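Local coordinates for ORC1-type DNA replication protein 2 (Aeropyrum pernix, PDB 1W5T) that binds and hydrolyses ATP through an AAA+ domain, binds DNA, and takes part in regulating the initiation of archaeal DNA replication, at residues Val51-Gly56 with Ser204-Lys209; Val142-Phe147 with Ile180-Val185; Thr86-Tyr91 with Glu136-Leu141. All blocks are in the same frame, centred on the assembly; numbering follows the deposited sequence.

Contact 1 of 3, residues Val51-Gly56 with Ser204-Lys209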
loop_
_atom_site.group_PDB
_atom_site.type_symbol
_atom_site.label_atom_id
_atom_site.label_comp_id
_atom_site.label_asym_id
_atom_site.label_seq_id
_atom_site.Cartn_x
_atom_site.Cartn_y
_atom_site.Cartn_z
ATOM N N VAL A 51 16.521 -8.083 -5.004
ATOM C CA VAL A 51 15.184 -8.138 -4.440
ATOM C C VAL A 51 15.048 -6.894 -3.596
ATOM O O VAL A 51 15.813 -6.698 -2.654
ATOM C CB VAL A 51 14.987 -9.422 -3.572
ATOM C CG1 VAL A 51 13.671 -9.381 -2.792
ATOM C CG2 VAL A 51 15.084 -10.691 -4.425
ATOM N N ASN A 52 14.087 -6.041 -3.939
ATOM C CA ASN A 52 13.808 -4.841 -3.134
ATOM C C ASN A 52 12.339 -4.762 -2.691
ATOM O O ASN A 52 11.492 -5.445 -3.213
ATOM C CB ASN A 52 14.222 -3.579 -3.892
ATOM C CG ASN A 52 15.706 -3.574 -4.285
ATOM O OD1 ASN A 52 16.578 -3.790 -3.457
ATOM N ND2 ASN A 52 15.982 -3.289 -5.555
ATOM N N MET A 53 12.035 -3.934 -1.720
ATOM C CA MET A 53 10.682 -3.847 -1.261
ATOM C C MET A 53 10.232 -2.406 -1.104
ATOM O O MET A 53 11.013 -1.546 -0.690
ATOM C CB MET A 53 10.514 -4.594 0.063
ATOM C CG MET A 53 9.105 -4.478 0.663
ATOM S SD MET A 53 8.829 -5.368 2.210
ATOM C CE MET A 53 8.573 -6.991 1.592
ATOM N N ILE A 54 8.950 -2.186 -1.383
ATOM C CA ILE A 54 8.221 -0.950 -1.105
ATOM C C ILE A 54 7.153 -1.312 -0.124
ATOM O O ILE A 54 6.435 -2.286 -0.351
ATOM C CB ILE A 54 7.534 -0.438 -2.399
ATOM C CG1 ILE A 54 8.575 -0.005 -3.454
ATOM C CG2 ILE A 54 6.527 0.684 -2.061
ATOM C CD1 ILE A 54 8.010 0.300 -4.932
ATOM N N TYR A 55 7.045 -0.564 0.967
ATOM C CA TYR A 55 5.888 -0.671 1.866
ATOM C C TYR A 55 5.364 0.725 2.228
ATOM O O TYR A 55 6.047 1.728 2.064
ATOM C CB TYR A 55 6.209 -1.515 3.141
ATOM C CG TYR A 55 7.334 -0.964 4.036
ATOM C CD1 TYR A 55 7.048 -0.302 5.242
ATOM C CD2 TYR A 55 8.684 -1.108 3.667
ATOM C CE1 TYR A 55 8.090 0.194 6.078
ATOM C CE2 TYR A 55 9.724 -0.634 4.496
ATOM C CZ TYR A 55 9.399 0.018 5.689
ATOM O OH TYR A 55 10.408 0.486 6.455
ATOM N N GLY A 56 4.132 0.786 2.706
ATOM C CA GLY A 56 3.532 2.046 3.108
ATOM C C GLY A 56 3.296 2.191 4.592
ATOM O O GLY A 56 3.524 1.273 5.372
ATOM N N SER A 204 16.788 -11.345 4.578
ATOM C CA SER A 204 18.150 -10.879 4.368
ATOM C C SER A 204 18.495 -10.676 2.889
ATOM O O SER A 204 19.459 -9.992 2.600
ATOM C CB SER A 204 19.179 -11.832 5.008
ATOM O OG SER A 204 19.085 -13.134 4.450
ATOM N N GLN A 205 17.715 -11.271 1.973
ATOM C CA GLN A 205 17.907 -11.052 0.526
ATOM C C GLN A 205 17.470 -9.663 0.056
ATOM O O GLN A 205 17.785 -9.250 -1.066
ATOM C CB GLN A 205 17.202 -12.116 -0.310
ATOM C CG GLN A 205 18.146 -12.807 -1.308
ATOM C CD GLN A 205 19.199 -13.679 -0.618
ATOM O OE1 GLN A 205 20.324 -13.791 -1.088
ATOM N NE2 GLN A 205 18.822 -14.288 0.498
ATOM N N ILE A 206 16.742 -8.951 0.902
ATOM C CA ILE A 206 16.185 -7.661 0.493
ATOM C C ILE A 206 17.195 -6.558 0.673
ATOM O O ILE A 206 17.562 -6.228 1.787
ATOM C CB ILE A 206 14.875 -7.319 1.262
ATOM C CG1 ILE A 206 13.878 -8.456 1.129
ATOM C CG2 ILE A 206 14.262 -6.034 0.706
ATOM C CD1 ILE A 206 12.640 -8.283 1.971
ATOM N N GLY A 207 17.660 -5.999 -0.426
ATOM C CA GLY A 207 18.752 -5.052 -0.347
ATOM C C GLY A 207 18.318 -3.659 0.048
ATOM O O GLY A 207 19.050 -2.952 0.733
ATOM N N PHE A 208 17.137 -3.259 -0.396
ATOM C CA PHE A 208 16.663 -1.891 -0.224
ATOM C C PHE A 208 15.176 -1.897 0.072
ATOM O O PHE A 208 14.369 -2.495 -0.661
ATOM C CB PHE A 208 16.998 -1.063 -1.455
ATOM C CG PHE A 208 16.821 0.425 -1.278
ATOM C CD1 PHE A 208 17.363 1.091 -0.178
ATOM C CD2 PHE A 208 16.112 1.166 -2.217
ATOM C CE1 PHE A 208 17.187 2.473 -0.023
ATOM C CE2 PHE A 208 15.956 2.554 -2.081
ATOM C CZ PHE A 208 16.486 3.201 -0.985
ATOM N N LYS A 209 14.835 -1.234 1.168
ATOM C CA LYS A 209 13.486 -1.173 1.691
ATOM C C LYS A 209 13.101 0.282 1.599
ATOM O O LYS A 209 13.833 1.171 2.046
ATOM C CB LYS A 209 13.418 -1.661 3.137
ATOM C CG LYS A 209 13.530 -3.130 3.279
ATOM C CD LYS A 209 14.078 -3.521 4.644
ATOM C CE LYS A 209 14.589 -4.948 4.652
ATOM N NZ LYS A 209 15.128 -5.329 5.973
HETATM O O HOH W 1 18.626 -7.898 -3.094
#
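Met53 N reaches Phe208 O at 2.9 Å, and Gly207 N reaches Val51 O at 3.0 Å; between these segments the two are the direct backbone hydrogen bonds, and the parallel pairing goes on with Met53 and Leu210. The same Val51 carbonyl also receives the CA-H of Ile206, with Ile206 CA 3.3 Å from Val51 O, so two donors of unequal strength converge on one oxygen. Near Val51 and Gln205 a water bridges the two chains: it accepts from Val51 N at 2.8 Å and probably donates to Gln205 O.

Apolar contacts fill the side on which Met53 and Ile206 lie. Val51 holds CG1 anti to its own nitrogen (chi1 171°), which brings that methyl to 4.0 Å from Ile206 CG1. The other branch of Ile206 packs on the neighbouring backbone and side chain, CG2 lying 4.1 Å from Met53 CB. Leu192 and Met195 of helix 190-198 close over this side, while Ile37 of helix 28-43 meets Asn52 and Phe208 on the reverse.

The aromatic contact is made edge-on: Lys209 CB sits near the plane of the Tyr55 ring, 4.1 Å from Tyr55 CE2. Beyond CG the lysine chain is extended, and its NZ forms a salt bridge with Glu203.

Within these segments, then, a border strand of the AAA+ sheet meets the strand leading into the P-loop through two direct bonds supplemented by water, and much of the remaining contact is hydrocarbon.

Contact 2 of 3, residues Val142-Phe147 with Ile180-Val185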
loop_
_atom_site.group_PDB
_atom_site.type_symbol
_atom_site.label_atom_id
_atom_site.label_comp_id
_atom_site.label_asym_id
_atom_site.label_seq_id
_atom_site.Cartn_x
_atom_site.Cartn_y
_atom_site.Cartn_z
ATOM N N VAL A 142 10.081 -8.844 -11.822
ATOM C CA VAL A 142 8.798 -9.261 -11.312
ATOM C C VAL A 142 8.326 -8.367 -10.143
ATOM O O VAL A 142 9.013 -8.259 -9.127
ATOM C CB VAL A 142 8.854 -10.756 -10.832
ATOM C CG1 VAL A 142 7.435 -11.240 -10.408
ATOM C CG2 VAL A 142 9.436 -11.674 -11.923
ATOM N N ILE A 143 7.181 -7.719 -10.288
ATOM C CA ILE A 143 6.550 -7.064 -9.126
ATOM C C ILE A 143 5.602 -8.065 -8.456
ATOM O O ILE A 143 4.683 -8.557 -9.109
ATOM C CB ILE A 143 5.713 -5.805 -9.521
ATOM C CG1 ILE A 143 6.540 -4.806 -10.353
ATOM C CG2 ILE A 143 5.064 -5.154 -8.253
ATOM C CD1 ILE A 143 5.733 -3.682 -10.986
ATOM N N LEU A 144 5.819 -8.344 -7.164
ATOM C CA LEU A 144 4.843 -9.097 -6.379
ATOM C C LEU A 144 4.200 -8.150 -5.397
ATOM O O LEU A 144 4.752 -7.905 -4.328
ATOM C CB LEU A 144 5.451 -10.280 -5.611
ATOM C CG LEU A 144 6.243 -11.351 -6.371
ATOM C CD1 LEU A 144 7.002 -12.288 -5.435
ATOM C CD2 LEU A 144 5.300 -12.113 -7.301
ATOM N N ASP A 145 3.020 -7.659 -5.782
ATOM C CA ASP A 145 2.155 -6.782 -4.996
ATOM C C ASP A 145 1.346 -7.500 -3.918
ATOM O O ASP A 145 1.049 -8.690 -4.026
ATOM C CB ASP A 145 1.183 -6.055 -5.923
ATOM C CG ASP A 145 0.892 -4.634 -5.485
ATOM O OD1 ASP A 145 1.150 -4.248 -4.307
ATOM O OD2 ASP A 145 0.394 -3.808 -6.268
ATOM N N GLU A 146 0.968 -6.748 -2.885
ATOM C CA GLU A 146 0.266 -7.309 -1.738
ATOM C C GLU A 146 1.050 -8.512 -1.244
ATOM O O GLU A 146 0.458 -9.556 -0.964
ATOM C CB GLU A 146 -1.181 -7.734 -2.077
ATOM C CG GLU A 146 -2.101 -6.654 -2.646
ATOM C CD GLU A 146 -2.497 -5.572 -1.644
ATOM O OE1 GLU A 146 -3.156 -4.594 -2.037
ATOM O OE2 GLU A 146 -2.162 -5.673 -0.462
ATOM N N PHE A 147 2.370 -8.331 -1.123
ATOM C CA PHE A 147 3.290 -9.403 -0.789
ATOM C C PHE A 147 2.957 -9.987 0.573
ATOM O O PHE A 147 3.067 -11.203 0.774
ATOM C CB PHE A 147 4.758 -8.921 -0.836
ATOM C CG PHE A 147 5.755 -10.012 -0.565
ATOM C CD1 PHE A 147 5.949 -11.054 -1.489
ATOM C CD2 PHE A 147 6.485 -10.018 0.612
ATOM C CE1 PHE A 147 6.861 -12.053 -1.240
ATOM C CE2 PHE A 147 7.408 -11.022 0.879
ATOM C CZ PHE A 147 7.604 -12.037 -0.038
ATOM N N ILE A 180 16.481 -12.699 -13.391
ATOM C CA ILE A 180 15.207 -12.433 -12.699
ATOM C C ILE A 180 15.455 -11.595 -11.451
ATOM O O ILE A 180 16.235 -12.000 -10.581
ATOM C CB ILE A 180 14.480 -13.732 -12.263
ATOM C CG1 ILE A 180 14.277 -14.692 -13.429
ATOM C CG2 ILE A 180 13.082 -13.382 -11.726
ATOM C CD1 ILE A 180 13.673 -15.972 -12.990
ATOM N N GLY A 181 14.812 -10.438 -11.363
ATOM C CA GLY A 181 14.833 -9.666 -10.136
ATOM C C GLY A 181 13.422 -9.443 -9.629
ATOM O O GLY A 181 12.453 -9.760 -10.309
ATOM N N PHE A 182 13.308 -8.868 -8.438
ATOM C CA PHE A 182 12.040 -8.758 -7.752
ATOM C C PHE A 182 11.837 -7.428 -7.111
ATOM O O PHE A 182 12.751 -6.862 -6.566
ATOM C CB PHE A 182 11.945 -9.810 -6.659
ATOM C CG PHE A 182 11.805 -11.191 -7.180
ATOM C CD1 PHE A 182 12.899 -12.008 -7.255
ATOM C CD2 PHE A 182 10.570 -11.679 -7.583
ATOM C CE1 PHE A 182 12.782 -13.304 -7.711
ATOM C CE2 PHE A 182 10.459 -12.979 -8.087
ATOM C CZ PHE A 182 11.574 -13.786 -8.137
ATOM N N LEU A 183 10.611 -6.943 -7.179
ATOM C CA LEU A 183 10.210 -5.769 -6.453
ATOM C C LEU A 183 8.994 -6.227 -5.665
ATOM O O LEU A 183 7.944 -6.516 -6.252
ATOM C CB LEU A 183 9.830 -4.675 -7.429
ATOM C CG LEU A 183 10.124 -3.236 -7.025
ATOM C CD1 LEU A 183 9.242 -2.255 -7.726
ATOM C CD2 LEU A 183 10.228 -2.931 -5.536
ATOM N N LEU A 184 9.143 -6.366 -4.356
ATOM C CA LEU A 184 8.008 -6.811 -3.517
ATOM C C LEU A 184 7.278 -5.560 -3.075
ATOM O O LEU A 184 7.913 -4.537 -2.792
ATOM C CB LEU A 184 8.509 -7.576 -2.306
ATOM C CG LEU A 184 9.601 -8.646 -2.589
ATOM C CD1 LEU A 184 10.032 -9.451 -1.331
ATOM C CD2 LEU A 184 9.133 -9.615 -3.676
ATOM N N VAL A 185 5.954 -5.593 -3.062
ATOM C CA VAL A 185 5.202 -4.439 -2.540
ATOM C C VAL A 185 4.268 -4.942 -1.466
ATOM O O VAL A 185 3.483 -5.803 -1.781
ATOM C CB VAL A 185 4.385 -3.775 -3.652
ATOM C CG1 VAL A 185 3.599 -2.578 -3.115
ATOM C CG2 VAL A 185 5.288 -3.369 -4.810
#
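Leu184 lays its CD1 methyl over one face of the Phe147 ring, 3.9 Å from the Phe147 centroid and 16° off the ring normal, a CH-pi contact displaced toward the rim. Phe147 achieves this by turning CG anti to its backbone nitrogen (chi1 -177°), which folds the ring back over the neighbouring strand. The other methyl of Leu184, CD2, runs alongside Leu144 CD1 at 3.8 Å. Further back on the same face, Val142 CB approaches Phe182 CD2 at 3.8 Å, the two side chains pointing the same way. The reverse face carries Ile143 and Val185, whose CG2 methyls are 3.9 Å apart. Val185 also turns CG1 toward the carboxylate of Asp145, 3.2 Å from Asp145 OD1.

Behind these side chains stands a regular set of parallel-strand bonds, running from Val142 N and Gly181 O through to Val185 N and Leu144 O. Past the strand end, Phe147 N closes on Val185 O at 2.8 Å, fixing the turn from which the ring projects. In that turn Glu146 N donates to Asp145 OD1 on its anti side, at 2.9 Å and with a bent angle of 136°, which helps to set the carboxylate's rotation.

Farther out, helix 65-82 lies against Ile143, Leu183 and Val185, and Leu164 of helix 158-165 against Leu144 and Phe182. Asp145 OD2 hydrogen-bonds to Thr66 OG1, an ATP-binding residue, and probably to Tyr91 OH, though that bond is modelled very short. The Asp145 side chain is about 4 Å from the magnesium ion at nearest atoms; that of Glu146 lies close to the bound ATP analogue, with OE2 hydrogen-bonded to Gln148 NE2. Four hydrophobic residues, Leu141 to Leu144, followed by Asp145 and Glu146 beside the P-loop, match the Walker B motif of AAA+ ATPases.

Contact 3 of 3, residues Thr86-Tyr91 with Glu136-Leu141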
loop_
_atom_site.group_PDB
_atom_site.type_symbol
_atom_site.label_atom_id
_atom_site.label_comp_id
_atom_site.label_asym_id
_atom_site.label_seq_id
_atom_site.Cartn_x
_atom_site.Cartn_y
_atom_site.Cartn_z
ATOM N N THR A 86 16.823 -5.611 -23.199
ATOM C CA THR A 86 15.489 -6.278 -23.062
ATOM C C THR A 86 15.050 -6.762 -21.658
ATOM O O THR A 86 15.343 -7.888 -21.246
ATOM C CB THR A 86 15.124 -7.362 -24.148
ATOM O OG1 THR A 86 15.480 -6.928 -25.461
ATOM C CG2 THR A 86 13.568 -7.502 -24.275
ATOM N N VAL A 87 14.326 -5.921 -20.925
ATOM C CA VAL A 87 13.748 -6.396 -19.691
ATOM C C VAL A 87 12.230 -6.388 -19.772
ATOM O O VAL A 87 11.609 -5.378 -20.117
ATOM C CB VAL A 87 14.367 -5.771 -18.359
ATOM C CG1 VAL A 87 15.611 -4.917 -18.610
ATOM C CG2 VAL A 87 13.344 -5.059 -17.496
ATOM N N LYS A 88 11.671 -7.560 -19.506
ATOM C CA LYS A 88 10.250 -7.733 -19.422
ATOM C C LYS A 88 9.794 -7.487 -18.019
ATOM O O LYS A 88 10.552 -7.613 -17.071
ATOM C CB LYS A 88 9.804 -9.142 -19.866
ATOM C CG LYS A 88 10.890 -10.049 -20.472
ATOM C CD LYS A 88 10.539 -10.485 -21.907
ATOM C CE LYS A 88 9.308 -11.457 -21.996
ATOM N NZ LYS A 88 8.360 -11.056 -23.172
ATOM N N GLN A 89 8.523 -7.131 -17.914
ATOM C CA GLN A 89 7.893 -6.739 -16.660
ATOM C C GLN A 89 6.761 -7.714 -16.376
ATOM O O GLN A 89 6.020 -8.093 -17.268
ATOM C CB GLN A 89 7.384 -5.301 -16.772
ATOM C CG GLN A 89 8.341 -4.363 -17.611
ATOM C CD GLN A 89 7.751 -2.996 -18.025
ATOM O OE1 GLN A 89 7.181 -2.267 -17.209
ATOM N NE2 GLN A 89 7.940 -2.635 -19.287
ATOM N N ALA A 90 6.631 -8.169 -15.143
ATOM C CA ALA A 90 5.475 -8.977 -14.873
ATOM C C ALA A 90 4.933 -8.446 -13.590
ATOM O O ALA A 90 5.703 -8.115 -12.697
ATOM C CB ALA A 90 5.807 -10.487 -14.771
ATOM N N TYR A 91 3.612 -8.357 -13.510
ATOM C CA TYR A 91 2.953 -7.798 -12.353
ATOM C C TYR A 91 1.993 -8.817 -11.785
ATOM O O TYR A 91 1.140 -9.341 -12.469
ATOM C CB TYR A 91 2.237 -6.467 -12.668
ATOM C CG TYR A 91 1.477 -5.932 -11.480
ATOM C CD1 TYR A 91 2.129 -5.218 -10.446
ATOM C CD2 TYR A 91 0.138 -6.181 -11.364
ATOM C CE1 TYR A 91 1.404 -4.753 -9.320
ATOM C CE2 TYR A 91 -0.579 -5.790 -10.260
ATOM C CZ TYR A 91 0.026 -5.063 -9.253
ATOM O OH TYR A 91 -0.769 -4.675 -8.221
ATOM N N GLU A 136 16.124 -16.547 -25.068
ATOM C CA GLU A 136 15.700 -15.301 -25.666
ATOM C C GLU A 136 16.665 -14.164 -25.482
ATOM O O GLU A 136 16.639 -13.194 -26.248
ATOM C CB GLU A 136 14.369 -14.892 -25.027
ATOM C CG GLU A 136 13.246 -15.833 -25.367
ATOM C CD GLU A 136 12.570 -15.427 -26.646
ATOM O OE1 GLU A 136 11.596 -16.109 -27.026
ATOM O OE2 GLU A 136 13.022 -14.405 -27.247
ATOM N N ASN A 137 17.515 -14.295 -24.477
ATOM C CA ASN A 137 18.402 -13.228 -24.056
ATOM C C ASN A 137 17.599 -12.070 -23.484
ATOM O O ASN A 137 17.826 -10.924 -23.830
ATOM C CB ASN A 137 19.340 -12.775 -25.188
ATOM C CG ASN A 137 20.489 -11.918 -24.688
ATOM O OD1 ASN A 137 20.658 -11.705 -23.465
ATOM N ND2 ASN A 137 21.272 -11.398 -25.625
ATOM N N HIS A 138 16.642 -12.404 -22.621
ATOM C CA HIS A 138 15.806 -11.437 -21.971
ATOM C C HIS A 138 16.068 -11.418 -20.435
ATOM O O HIS A 138 16.534 -12.400 -19.823
ATOM C CB HIS A 138 14.335 -11.810 -22.217
ATOM C CG HIS A 138 13.840 -11.572 -23.600
ATOM N ND1 HIS A 138 12.586 -11.983 -24.014
ATOM C CD2 HIS A 138 14.416 -10.984 -24.676
ATOM C CE1 HIS A 138 12.400 -11.633 -25.277
ATOM N NE2 HIS A 138 13.495 -11.015 -25.705
ATOM N N TYR A 139 15.716 -10.316 -19.798
ATOM C CA TYR A 139 15.685 -10.239 -18.337
ATOM C C TYR A 139 14.220 -10.023 -17.860
ATOM O O TYR A 139 13.382 -9.524 -18.615
ATOM C CB TYR A 139 16.569 -9.093 -17.912
ATOM C CG TYR A 139 17.973 -9.258 -18.431
ATOM C CD1 TYR A 139 18.344 -8.833 -19.742
ATOM C CD2 TYR A 139 18.929 -9.859 -17.642
ATOM C CE1 TYR A 139 19.662 -9.024 -20.209
ATOM C CE2 TYR A 139 20.227 -10.041 -18.085
ATOM C CZ TYR A 139 20.597 -9.624 -19.339
ATOM O OH TYR A 139 21.921 -9.830 -19.694
ATOM N N LEU A 140 13.905 -10.432 -16.638
ATOM C CA LEU A 140 12.534 -10.349 -16.147
ATOM C C LEU A 140 12.538 -9.700 -14.779
ATOM O O LEU A 140 13.156 -10.184 -13.850
ATOM C CB LEU A 140 11.899 -11.741 -16.084
ATOM C CG LEU A 140 10.484 -11.959 -15.506
ATOM C CD1 LEU A 140 9.346 -11.461 -16.446
ATOM C CD2 LEU A 140 10.273 -13.408 -15.114
ATOM N N LEU A 141 11.855 -8.585 -14.666
ATOM C CA LEU A 141 11.690 -7.930 -13.391
ATOM C C LEU A 141 10.221 -8.133 -12.945
ATOM O O LEU A 141 9.267 -7.734 -13.632
ATOM C CB LEU A 141 12.123 -6.482 -13.501
ATOM C CG LEU A 141 12.125 -5.521 -12.324
ATOM C CD1 LEU A 141 12.460 -6.221 -11.019
ATOM C CD2 LEU A 141 13.100 -4.434 -12.599
#
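The imidazole of His138 is sandwiched: the Thr86 CG2 methyl lies over one face, 4.0 Å from the ring centroid of His138 in a CH-pi contact, and Glu136 CB, from its own segment, lies over the centre of the opposite face. Lys88 comes in obliquely, with CD 3.3 Å from His138 ND1. Both polar groups find partners outside the two segments, His138 ND1 in Tyr113 OH and Lys88 NZ in Thr111 O. The Tyr139 ring takes an in-plane contact at its edge, where Thr86 O is 3.5 Å from Tyr139 CD1; Arg179 adds a cation-pi contact.

A Schellman motif ends helix 122-136, with Asn137 as the positive-phi C-prime residue and the amide of His138 bonding back to the helix. The chain thereby passes from helix into strand 139-145, which pairs in parallel with strand 87-93, one of the two border strands of the AAA+ sheet.

Within the two segments the pairing uses four backbone bonds, among them Tyr139 N to Thr86 O at 2.9 Å and Lys88 N to Tyr139 O at 2.8 Å. Val87 CB meets Tyr139 CB at 4.0 Å on the face covered by helices 65-82 and 28-43. On the other face, Leu140 CD1 approaches Ala90 CB at 4.0 Å, beneath helix 100-111.

In the fold
The three contacts are three of the four seams of one parallel sheet, whose strands run 87-93, 139-145, 180-186, 51-56, 206-212. Contacts 3 and 2 share strand 139-145 and have centres about 13 Å apart; the centres of contacts 2 and 1 are about 9 Å apart, joined by the fourth seam, 180-186 with 51-56. The centres of contacts 1 and 3, at the sheet's two borders, are about 20 Å apart. Along the chain contact 3 closes before contact 2 opens, and both fall between the two segments of contact 1. This strand order is that of the AAA+ ATPase core, which brings the P-loop after strand 51-56 beside the Walker B-like end of strand 139-145.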